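Local structure of glycosyltransferase (duf1792) (Streptococcus sanguinis, 5V4A) at residues Lys135-Asp140 with Arg217-Gly222. The protein forms the C-terminal GT-D-fold domain of a larger glycosyltransferase, binding UDP and probably transferring a sugar from a nucleotide-linked donor during glycosylation of a serine-rich repeat protein. Residues are numbered along the deposited sequence; the frame is centred on the assembly and turned at random.
With UDP (uridine-5'-diphosphate), chain C.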
loop_
_atom_site.group_PDB
_atom_site.type_symbol
_atom_site.label_atom_id
_atom_site.label_comp_id
_atom_site.label_asym_id
_atom_site.label_seq_id
_atom_site.Cartn_x
_atom_site.Cartn_y
_atom_site.Cartn_z
ATOM N N LYS A 135 4.122 -0.533 5.272
ATOM C CA LYS A 135 4.632 0.754 5.735
ATOM C C LYS A 135 3.502 1.704 6.089
ATOM O O LYS A 135 3.642 2.497 7.022
ATOM C CB LYS A 135 5.551 1.417 4.698
ATOM C CG LYS A 135 6.892 0.700 4.475
ATOM C CD LYS A 135 7.760 1.506 3.566
ATOM C CE LYS A 135 9.111 0.867 3.388
ATOM N NZ LYS A 135 9.735 1.477 2.187
ATOM N N GLN A 136 2.370 1.611 5.390
ATOM C CA GLN A 136 1.240 2.488 5.666
ATOM C C GLN A 136 0.632 2.218 7.041
ATOM O O GLN A 136 -0.034 3.094 7.599
ATOM C CB GLN A 136 0.179 2.318 4.573
ATOM C CG GLN A 136 -0.894 3.413 4.540
ATOM C CD GLN A 136 -0.351 4.775 4.149
ATOM O OE1 GLN A 136 0.672 4.881 3.477
ATOM N NE2 GLN A 136 -1.030 5.825 4.585
ATOM N N LEU A 137 0.858 1.031 7.597
ATOM C CA LEU A 137 0.358 0.722 8.935
ATOM C C LEU A 137 1.021 1.593 9.994
ATOM O O LEU A 137 0.389 1.931 11.003
ATOM C CB LEU A 137 0.587 -0.754 9.238
ATOM C CG LEU A 137 -0.259 -1.763 8.465
ATOM C CD1 LEU A 137 0.253 -3.158 8.759
ATOM C CD2 LEU A 137 -1.716 -1.658 8.883
ATOM N N TRP A 138 2.279 1.970 9.789
ATOM C CA TRP A 138 2.974 2.781 10.768
ATOM C C TRP A 138 3.358 4.164 10.272
ATOM O O TRP A 138 3.986 4.910 11.032
ATOM C CB TRP A 138 4.226 2.055 11.280
ATOM C CG TRP A 138 5.221 1.542 10.235
ATOM C CD1 TRP A 138 6.112 2.285 9.506
ATOM C CD2 TRP A 138 5.442 0.175 9.859
ATOM N NE1 TRP A 138 6.856 1.464 8.687
ATOM C CE2 TRP A 138 6.474 0.165 8.894
ATOM C CE3 TRP A 138 4.877 -1.042 10.249
ATOM C CZ2 TRP A 138 6.939 -1.015 8.312
ATOM C CZ3 TRP A 138 5.352 -2.216 9.665
ATOM C CH2 TRP A 138 6.367 -2.188 8.711
ATOM N N GLN A 139 3.002 4.535 9.035
ATOM C CA GLN A 139 3.352 5.854 8.520
ATOM C C GLN A 139 2.797 6.946 9.428
ATOM O O GLN A 139 1.606 6.954 9.746
ATOM C CB GLN A 139 2.805 6.043 7.100
ATOM C CG GLN A 139 3.579 5.354 6.010
ATOM C CD GLN A 139 5.047 5.688 6.061
ATOM O OE1 GLN A 139 5.465 6.775 5.645
ATOM N NE2 GLN A 139 5.842 4.762 6.590
ATOM N N ASP A 140 3.675 7.860 9.852
ATOM C CA ASP A 140 3.310 9.031 10.661
ATOM C C ASP A 140 2.753 8.658 12.032
ATOM O O ASP A 140 2.018 9.437 12.640
ATOM C CB ASP A 140 2.310 9.935 9.919
ATOM C CG ASP A 140 2.915 10.590 8.681
ATOM O OD1 ASP A 140 2.406 10.321 7.568
ATOM O OD2 ASP A 140 3.895 11.362 8.821
ATOM N N ARG A 217 -3.116 -1.625 20.973
ATOM C CA ARG A 217 -3.041 -2.130 19.610
ATOM C C ARG A 217 -1.613 -2.560 19.317
ATOM O O ARG A 217 -0.672 -1.785 19.505
ATOM C CB ARG A 217 -3.503 -1.100 18.576
ATOM C CG ARG A 217 -3.571 -1.757 17.208
ATOM C CD ARG A 217 -4.071 -0.895 16.078
ATOM N NE ARG A 217 -4.105 -1.736 14.882
ATOM C CZ ARG A 217 -3.874 -1.346 13.636
ATOM N NH1 ARG A 217 -3.601 -0.078 13.364
ATOM N NH2 ARG A 217 -3.961 -2.246 12.659
ATOM N N ALA A 218 -1.454 -3.790 18.854
ATOM C CA ALA A 218 -0.136 -4.380 18.703
ATOM C C ALA A 218 -0.133 -5.270 17.478
ATOM O O ALA A 218 -1.081 -6.028 17.253
ATOM C CB ALA A 218 0.267 -5.188 19.948
ATOM N N LEU A 219 0.949 -5.188 16.710
ATOM C CA LEU A 219 1.138 -5.978 15.498
ATOM C C LEU A 219 2.371 -6.865 15.641
ATOM O O LEU A 219 3.497 -6.362 15.762
ATOM C CB LEU A 219 1.300 -5.089 14.272
ATOM C CG LEU A 219 0.284 -3.964 14.151
ATOM C CD1 LEU A 219 0.757 -2.992 13.094
ATOM C CD2 LEU A 219 -1.049 -4.569 13.815
ATOM N N ASP A 220 2.147 -8.176 15.598
ATOM C CA ASP A 220 3.212 -9.176 15.544
ATOM C C ASP A 220 3.721 -9.220 14.112
ATOM O O ASP A 220 3.047 -9.771 13.238
ATOM C CB ASP A 220 2.667 -10.533 15.986
ATOM C CG ASP A 220 3.611 -11.700 15.678
ATOM O OD1 ASP A 220 4.761 -11.469 15.277
ATOM O OD2 ASP A 220 3.192 -12.860 15.838
ATOM N N ILE A 221 4.906 -8.658 13.859
ATOM C CA ILE A 221 5.411 -8.608 12.492
ATOM C C ILE A 221 6.773 -9.276 12.343
ATOM O O ILE A 221 7.382 -9.182 11.280
ATOM C CB ILE A 221 5.450 -7.166 11.941
ATOM C CG1 ILE A 221 6.333 -6.257 12.800
ATOM C CG2 ILE A 221 4.031 -6.615 11.805
ATOM C CD1 ILE A 221 6.489 -4.859 12.215
ATOM N N GLY A 222 7.262 -9.948 13.384
ATOM C CA GLY A 222 8.334 -10.927 13.239
ATOM C C GLY A 222 9.553 -10.558 12.409
ATOM O O GLY A 222 10.253 -9.587 12.699
HETATM N N1 UDP C . 13.231 -13.196 18.791
HETATM C C2 UDP C . 13.688 -12.520 19.897
HETATM N N3 UDP C . 13.640 -13.223 21.071
HETATM C C4 UDP C . 13.192 -14.519 21.247
HETATM C C5 UDP C . 12.723 -15.151 20.057
HETATM C C6 UDP C . 12.744 -14.479 18.887
HETATM O O2 UDP C . 14.109 -11.374 19.847
HETATM O O4 UDP C . 13.200 -15.023 22.385
HETATM C "C1'" UDP C . 13.190 -12.451 17.504
HETATM C "C2'" UDP C . 14.225 -12.809 16.444
HETATM O "O2'" UDP C . 15.496 -12.235 16.747
HETATM C "C3'" UDP C . 13.552 -12.204 15.193
HETATM C "C4'" UDP C . 12.045 -12.328 15.498
HETATM O "O4'" UDP C . 11.952 -12.713 16.886
HETATM O "O3'" UDP C . 13.840 -10.821 15.027
HETATM C "C5'" UDP C . 11.277 -13.295 14.629
HETATM O "O5'" UDP C . 9.917 -13.490 15.076
HETATM P PA UDP C . 8.984 -14.570 14.395
HETATM O O1A UDP C . 9.488 -15.983 14.679
HETATM O O2A UDP C . 7.594 -14.249 14.802
HETATM O O3A UDP C . 9.186 -14.322 12.793
HETATM P PB UDP C . 8.392 -14.787 11.496
HETATM O O1B UDP C . 7.205 -15.563 12.081
HETATM O O2B UDP C . 9.386 -15.751 10.807
HETATM O O3B UDP C . 7.971 -13.619 10.656
#
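Two residues in the last turn of helix 127-138, Leu137 and Trp138, meet Arg217, Leu219 and Ile221 on one side of strand 218-220 and its flanks, without a hydrogen bond between the segments. Ahead of them, the backbone CA of Lys135 lies 3.6 Å above one face of the Trp138 ring, offset toward the rim, while the lysine side chain runs on to Tyr228, hydrogen-bonded through NZ. Leu137 points at the strand, its CD1 lying 4.4 Å from CD1 of Leu219. CD2, its other methyl, is 4.4 Å from NH2 of Arg217, whose extended side chain brings the guanidinium up beside the leucine, where NH2 is hydrogen-bonded to the carbonyl of Ala23. A branched apolar residue suits this buried place, since Leu18 and Leu19 of helix 11-21 pack on it as well.

This is the GT-D fold, a Rossmann-like alpha/beta architecture: strand 218-220 runs between strands 195-199 and 24-27, with backbone bonds to both. Leu219 faces helix 127-138, whereas Ala218 and Asp220 turn to helix 201-213; the alanine methyl packs on Val208, probably fitting between sheet and helix.

Trp138 has CG between its backbone N and carbonyl carbon (chi1 53°), which lays the indole back over Lys135 and carries its six-membered ring to Ile221; the two cross obliquely, CZ3 lying 3.8 Å from CD1. The large ring also touches Leu197, while NE1 is satisfied by the carbonyl of Leu159. Just past Ile221, Gly222 places its CA 3.5 Å from O5' of UDP; with positive phi and no side chain, it lets the chain pass beside the phosphates. Asp220 forms salt bridges through OD1 with Arg27 and through OD2 with Lys205, both UDP-binding residues. Further along, Gln139 turns back toward the last turn, NE2 donating to Lys135 O from above the carbonyl plane and Trp138 N from the opposite face.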